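Local coordinates for ethylbenzene dehydrogenase beta-subunit (Aromatoleum aromaticum, PDB 2IVF), which carries iron-sulfur clusters as the ferredoxin-like beta-subunit of a multisubunit dehydrogenase, probably relaying electrons between its partner subunits, at residues I176-C190 with F201-Y215. Sequence-based numbering, arbitrary orientation.
Sequences IVLVDQERCKGHRHC and FNPVSQTSEKCILCY. With F3S (Fe3-s4 cluster), chain R; SF4 (iron/sulfur cluster), chain U; HEM (protoporphyrin IX containing Fe), chain X; SF4 (iron/sulfur cluster), chain S.
The outer half of Arg-188 lies over one face of the Phe-201 ring. From CB the chain runs to CG, which meets Ser-208 OG; CD then sits over the ring face, a CH-pi contact 3.7 Å from the centroid of Phe-201. A bend at chi3 (-84°) lays the guanidinium flat on that same face, planes 3° apart, with CZ 3.7 Å from the ring centroid in a cation-pi stack. NE donates almost straight to Gly-186 O in the guanidinium plane, which fixes the group's rotation, while NH1 at the tip bonds the backbone of a neighbouring subunit. Next to this stack, Gly-186 CA packs 3.2 Å from Gln-206 O. The amide of Gln-181 grips 201-215 twice: OE1 accepts from Thr-207 OG1 at 2.7 Å, and NE2 gives one hydrogen to Ser-208 O at 2.8 Å and the other to Val-179 O. Ser-208 N and Gly-186 N both hydrogen-bond to Cys-184 SG, probably tempering the charge of this iron-bound sulfur. Bends at chi3 and chi4 (-52°) of Lys-210 bring NZ to Val-177 O (2.9 Å) and Cys-211 O, and Leu-178 CD2 rests 3.8 Å from Tyr-215 CE2. Cys-184 and Cys-190 bind irons FE1 and FE4 of the 3Fe-4S cluster, Val-177 and Lys-210 line the neighbouring 4Fe-4S cluster, a pair as in bacterial-type dicluster ferredoxins, and Cys-211 and Cys-214 bind a further 4Fe-4S cluster.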
# COMPACT_ATOMS: atom_id res chain seq x y z
N ILE B 176 17.47 14.80 -23.19
CA ILE B 176 16.03 14.62 -22.99
C ILE B 176 15.31 14.70 -24.32
O ILE B 176 15.55 15.63 -25.14
CB ILE B 176 15.46 15.67 -22.02
CG1 ILE B 176 16.10 15.50 -20.63
CG2 ILE B 176 13.93 15.51 -21.88
CD1 ILE B 176 15.72 16.64 -19.62
N VAL B 177 14.48 13.67 -24.56
CA VAL B 177 13.71 13.55 -25.79
C VAL B 177 12.32 14.09 -25.50
O VAL B 177 11.70 13.75 -24.50
CB VAL B 177 13.64 12.09 -26.27
CG1 VAL B 177 12.72 11.97 -27.53
CG2 VAL B 177 15.05 11.59 -26.55
N LEU B 178 11.88 15.02 -26.32
CA LEU B 178 10.60 15.68 -26.10
C LEU B 178 9.74 15.73 -27.36
O LEU B 178 10.25 15.81 -28.47
CB LEU B 178 10.84 17.14 -25.60
CG LEU B 178 11.51 17.26 -24.21
CD1 LEU B 178 11.88 18.71 -23.99
CD2 LEU B 178 10.62 16.77 -23.04
N VAL B 179 8.43 15.73 -27.14
CA VAL B 179 7.44 15.99 -28.19
C VAL B 179 6.99 17.44 -28.06
O VAL B 179 6.36 17.82 -27.08
CB VAL B 179 6.18 15.09 -28.05
CG1 VAL B 179 5.14 15.49 -29.16
CG2 VAL B 179 6.52 13.61 -28.13
N ASP B 180 7.32 18.25 -29.06
CA ASP B 180 6.90 19.64 -29.13
C ASP B 180 5.38 19.72 -29.30
O ASP B 180 4.84 19.39 -30.37
CB ASP B 180 7.63 20.30 -30.30
CG ASP B 180 7.17 21.71 -30.57
OD1 ASP B 180 6.04 22.09 -30.19
OD2 ASP B 180 7.98 22.43 -31.21
N GLN B 181 4.71 20.10 -28.21
CA GLN B 181 3.26 20.03 -28.15
C GLN B 181 2.58 20.99 -29.10
O GLN B 181 1.42 20.80 -29.42
CB GLN B 181 2.79 20.26 -26.72
CG GLN B 181 3.26 19.17 -25.82
CD GLN B 181 2.71 17.82 -26.25
OE1 GLN B 181 1.49 17.61 -26.21
NE2 GLN B 181 3.60 16.90 -26.67
N GLU B 182 3.28 22.02 -29.56
CA GLU B 182 2.72 22.95 -30.54
C GLU B 182 2.76 22.42 -31.97
O GLU B 182 1.90 22.74 -32.77
CB GLU B 182 3.48 24.29 -30.52
CG GLU B 182 3.39 25.01 -29.20
CD GLU B 182 4.05 26.39 -29.19
OE1 GLU B 182 4.57 26.85 -30.25
OE2 GLU B 182 4.02 27.04 -28.10
N ARG B 183 3.80 21.67 -32.31
CA ARG B 183 3.99 21.17 -33.67
C ARG B 183 3.32 19.79 -33.85
O ARG B 183 2.95 19.42 -34.95
CB ARG B 183 5.50 21.10 -33.94
CG ARG B 183 5.96 20.71 -35.33
CD ARG B 183 7.48 21.13 -35.57
NE ARG B 183 8.34 20.82 -34.39
CZ ARG B 183 9.36 21.58 -33.94
NH1 ARG B 183 9.67 22.73 -34.53
NH2 ARG B 183 10.07 21.18 -32.88
N CYS B 184 3.18 19.04 -32.75
CA CYS B 184 2.60 17.69 -32.79
C CYS B 184 1.19 17.72 -33.37
O CYS B 184 0.37 18.55 -32.98
CB CYS B 184 2.57 17.04 -31.41
SG CYS B 184 1.92 15.34 -31.44
N LYS B 185 0.94 16.82 -34.32
CA LYS B 185 -0.35 16.72 -35.01
C LYS B 185 -1.06 15.43 -34.61
O LYS B 185 -2.08 15.11 -35.18
CB LYS B 185 -0.10 16.70 -36.50
CG LYS B 185 0.53 17.98 -37.02
CD LYS B 185 0.77 17.86 -38.48
CE LYS B 185 1.39 19.10 -39.07
NZ LYS B 185 1.36 18.98 -40.54
N GLY B 186 -0.47 14.64 -33.71
CA GLY B 186 -1.08 13.39 -33.27
C GLY B 186 -1.05 12.28 -34.33
O GLY B 186 -1.92 11.40 -34.35
N HIS B 187 -0.08 12.33 -35.25
CA HIS B 187 0.03 11.28 -36.26
C HIS B 187 0.29 9.90 -35.65
O HIS B 187 -0.07 8.87 -36.22
CB HIS B 187 1.15 11.59 -37.27
CG HIS B 187 0.92 12.81 -38.10
ND1 HIS B 187 -0.33 13.23 -38.52
CD2 HIS B 187 1.81 13.64 -38.71
CE1 HIS B 187 -0.20 14.28 -39.30
NE2 HIS B 187 1.09 14.55 -39.44
N ARG B 188 0.96 9.86 -34.51
CA ARG B 188 1.22 8.59 -33.77
C ARG B 188 2.12 7.55 -34.47
O ARG B 188 2.23 6.40 -34.03
CB ARG B 188 -0.10 7.98 -33.31
CG ARG B 188 -0.70 8.74 -32.15
CD ARG B 188 -2.17 8.31 -32.03
NE ARG B 188 -3.03 9.05 -32.92
CZ ARG B 188 -4.32 8.79 -33.12
NH1 ARG B 188 -4.93 7.79 -32.50
NH2 ARG B 188 -4.99 9.57 -33.93
N HIS B 189 2.88 7.98 -35.47
CA HIS B 189 3.94 7.12 -36.02
C HIS B 189 4.99 6.86 -34.96
O HIS B 189 5.50 5.74 -34.85
CB HIS B 189 4.59 7.79 -37.24
CG HIS B 189 3.61 8.15 -38.29
ND1 HIS B 189 2.85 7.20 -38.94
CD2 HIS B 189 3.26 9.35 -38.82
CE1 HIS B 189 2.06 7.81 -39.81
NE2 HIS B 189 2.30 9.10 -39.77
N CYS B 190 5.27 7.88 -34.15
CA CYS B 190 6.23 7.81 -33.04
C CYS B 190 5.83 6.76 -32.06
O CYS B 190 6.66 6.05 -31.54
CB CYS B 190 6.32 9.15 -32.31
SG CYS B 190 4.70 9.74 -31.66
N PHE B 201 -0.70 8.71 -26.71
CA PHE B 201 -1.61 9.64 -27.33
C PHE B 201 -2.48 10.30 -26.28
O PHE B 201 -2.98 9.63 -25.38
CB PHE B 201 -2.49 8.94 -28.33
CG PHE B 201 -3.31 9.86 -29.17
CD1 PHE B 201 -2.72 10.93 -29.86
CD2 PHE B 201 -4.66 9.64 -29.31
CE1 PHE B 201 -3.49 11.76 -30.62
CE2 PHE B 201 -5.42 10.45 -30.11
CZ PHE B 201 -4.84 11.52 -30.77
N ASN B 202 -2.65 11.61 -26.42
CA ASN B 202 -3.60 12.41 -25.62
C ASN B 202 -4.76 12.72 -26.56
O ASN B 202 -4.65 13.53 -27.48
CB ASN B 202 -2.91 13.66 -25.11
CG ASN B 202 -3.81 14.57 -24.33
OD1 ASN B 202 -5.01 14.63 -24.58
ND2 ASN B 202 -3.24 15.30 -23.37
N PRO B 203 -5.88 12.02 -26.39
CA PRO B 203 -7.02 12.17 -27.27
C PRO B 203 -7.77 13.46 -27.10
O PRO B 203 -8.64 13.75 -27.90
CB PRO B 203 -7.90 10.98 -26.92
CG PRO B 203 -7.55 10.61 -25.59
CD PRO B 203 -6.12 11.02 -25.35
N VAL B 204 -7.48 14.22 -26.04
CA VAL B 204 -8.04 15.54 -25.84
C VAL B 204 -7.29 16.60 -26.64
O VAL B 204 -7.88 17.33 -27.46
CB VAL B 204 -8.09 15.85 -24.33
CG1 VAL B 204 -8.65 17.21 -24.07
CG2 VAL B 204 -9.00 14.78 -23.64
N SER B 205 -5.98 16.71 -26.43
CA SER B 205 -5.16 17.59 -27.26
C SER B 205 -4.96 17.05 -28.67
O SER B 205 -4.66 17.80 -29.58
CB SER B 205 -3.79 17.79 -26.62
OG SER B 205 -3.13 16.54 -26.42
N GLN B 206 -5.09 15.74 -28.83
CA GLN B 206 -4.76 15.06 -30.08
C GLN B 206 -3.30 15.26 -30.43
O GLN B 206 -2.92 15.41 -31.59
CB GLN B 206 -5.71 15.48 -31.18
CG GLN B 206 -7.12 14.95 -30.93
CD GLN B 206 -8.08 15.40 -31.98
OE1 GLN B 206 -8.13 14.84 -33.07
NE2 GLN B 206 -8.85 16.46 -31.67
N THR B 207 -2.48 15.25 -29.40
CA THR B 207 -1.04 15.19 -29.54
C THR B 207 -0.65 13.98 -28.72
O THR B 207 -1.49 13.40 -28.02
CB THR B 207 -0.34 16.44 -28.92
OG1 THR B 207 -0.62 16.46 -27.51
CG2 THR B 207 -0.77 17.76 -29.61
N SER B 208 0.60 13.58 -28.89
CA SER B 208 1.19 12.57 -28.05
C SER B 208 2.13 13.21 -27.02
O SER B 208 2.74 14.26 -27.23
CB SER B 208 1.92 11.53 -28.90
OG SER B 208 0.99 10.81 -29.72
N GLU B 209 2.18 12.55 -25.87
CA GLU B 209 2.97 13.00 -24.76
C GLU B 209 3.80 11.84 -24.23
O GLU B 209 3.57 10.68 -24.54
CB GLU B 209 2.06 13.50 -23.67
CG GLU B 209 1.22 14.69 -24.09
CD GLU B 209 0.72 15.46 -22.91
OE1 GLU B 209 1.55 15.96 -22.12
OE2 GLU B 209 -0.51 15.60 -22.80
N LYS B 210 4.74 12.19 -23.37
CA LYS B 210 5.70 11.24 -22.87
C LYS B 210 6.44 11.85 -21.67
O LYS B 210 6.40 13.05 -21.41
CB LYS B 210 6.71 10.94 -24.00
CG LYS B 210 7.60 12.10 -24.36
CD LYS B 210 8.62 11.75 -25.41
CE LYS B 210 9.73 10.84 -24.95
NZ LYS B 210 10.38 11.35 -23.71
N CYS B 211 7.20 11.00 -21.01
CA CYS B 211 8.11 11.44 -19.98
C CYS B 211 8.96 12.59 -20.48
O CYS B 211 9.57 12.50 -21.53
CB CYS B 211 8.96 10.27 -19.53
SG CYS B 211 10.35 10.59 -18.50
N ILE B 212 8.95 13.67 -19.70
CA ILE B 212 9.72 14.88 -19.99
C ILE B 212 11.01 14.98 -19.15
O ILE B 212 11.67 16.02 -19.06
CB ILE B 212 8.81 16.13 -19.81
CG1 ILE B 212 8.32 16.27 -18.36
CG2 ILE B 212 7.63 16.01 -20.80
CD1 ILE B 212 7.73 17.68 -18.03
N LEU B 213 11.41 13.85 -18.59
CA LEU B 213 12.44 13.76 -17.57
C LEU B 213 12.31 14.90 -16.55
O LEU B 213 13.31 15.42 -16.07
CB LEU B 213 13.84 13.67 -18.16
CG LEU B 213 14.65 12.46 -17.67
CD1 LEU B 213 16.01 12.41 -18.38
CD2 LEU B 213 14.81 12.44 -16.13
N CYS B 214 11.07 15.23 -16.17
CA CYS B 214 10.81 16.32 -15.23
C CYS B 214 11.65 17.56 -15.50
O CYS B 214 12.18 18.14 -14.57
CB CYS B 214 11.12 15.87 -13.83
SG CYS B 214 9.91 14.74 -13.14
N TYR B 215 11.81 17.96 -16.77
CA TYR B 215 12.78 19.00 -17.02
C TYR B 215 12.53 20.29 -16.25
O TYR B 215 13.50 20.98 -15.95
CB TYR B 215 12.97 19.29 -18.52
CG TYR B 215 11.77 19.87 -19.24
CD1 TYR B 215 11.48 21.24 -19.18
CD2 TYR B 215 10.94 19.08 -20.03
CE1 TYR B 215 10.40 21.78 -19.85
CE2 TYR B 215 9.81 19.63 -20.71
CZ TYR B 215 9.56 20.98 -20.61
OH TYR B 215 8.49 21.57 -21.27
FE1 F3S R . 3.02 13.92 -32.89
FE3 F3S R . 4.82 13.21 -34.71
FE4 F3S R . 4.09 11.46 -32.97
S1 F3S R . 2.98 14.46 -35.02
S2 F3S R . 2.00 12.02 -32.38
S3 F3S R . 5.10 13.39 -32.57
S4 F3S R . 4.44 11.05 -35.12
FE1 SF4 U . 9.58 11.07 -16.49
FE2 SF4 U . 7.46 11.22 -14.94
FE3 SF4 U . 9.76 10.23 -13.96
FE4 SF4 U . 9.58 12.88 -14.40
S1 SF4 U . 8.38 11.67 -12.86
S2 SF4 U . 11.30 11.53 -15.07
S3 SF4 U . 8.21 12.94 -16.28
S4 SF4 U . 8.42 9.31 -15.64
CHA HEM X . 0.54 15.70 -44.77
CHB HEM X . -2.45 16.92 -48.37
CHC HEM X . 0.07 14.30 -51.58
CHD HEM X . 2.95 12.95 -47.92
C1A HEM X . -0.47 16.26 -45.49
C2A HEM X . -1.45 17.17 -44.97
C3A HEM X . -2.27 17.52 -45.97
C4A HEM X . -1.84 16.82 -47.14
CMA HEM X . -3.48 18.47 -45.90
CAA HEM X . -1.47 17.64 -43.50
CBA HEM X . -2.09 16.58 -42.62
CGA HEM X . -2.10 17.11 -41.22
O1A HEM X . -1.65 18.26 -40.97
O2A HEM X . -2.58 16.37 -40.33
C1B HEM X . -2.07 16.29 -49.53
C2B HEM X . -2.78 16.35 -50.78
C3B HEM X . -2.09 15.63 -51.67
C4B HEM X . -0.91 15.10 -51.02
CMB HEM X . -4.12 17.10 -50.99
CAB HEM X . -2.46 15.37 -53.14
CBB HEM X . -1.54 15.28 -54.09
C1C HEM X . 1.04 13.66 -50.85
C2C HEM X . 1.87 12.57 -51.32
C3C HEM X . 2.66 12.21 -50.27
C4C HEM X . 2.31 13.04 -49.14
CMC HEM X . 1.86 12.00 -52.76
CAC HEM X . 3.76 11.13 -50.19
CBC HEM X . 4.54 10.87 -51.24
C1D HEM X . 2.60 13.58 -46.77
C2D HEM X . 3.34 13.43 -45.55
C3D HEM X . 2.57 14.30 -44.55
C4D HEM X . 1.47 14.86 -45.29
CMD HEM X . 4.63 12.59 -45.33
CAD HEM X . 2.85 14.58 -43.07
CBD HEM X . 3.60 15.90 -42.96
CGD HEM X . 3.21 16.65 -41.72
O1D HEM X . 4.01 17.54 -41.33
O2D HEM X . 2.13 16.38 -41.16
NA HEM X . -0.73 16.06 -46.83
NB HEM X . -0.93 15.54 -49.71
NC HEM X . 1.32 13.92 -49.51
ND HEM X . 1.50 14.42 -46.59
FE HEM X . 0.30 15.02 -48.17
FE1 SF4 S . 10.70 5.41 -26.94
FE2 SF4 S . 11.64 7.63 -27.98
FE3 SF4 S . 13.34 5.89 -26.72
FE4 SF4 S . 11.54 7.32 -25.23
S1 SF4 S . 13.30 8.16 -26.47
S2 SF4 S . 11.98 5.06 -25.10
S3 SF4 S . 9.80 7.48 -26.68
S4 SF4 S . 12.20 5.51 -28.69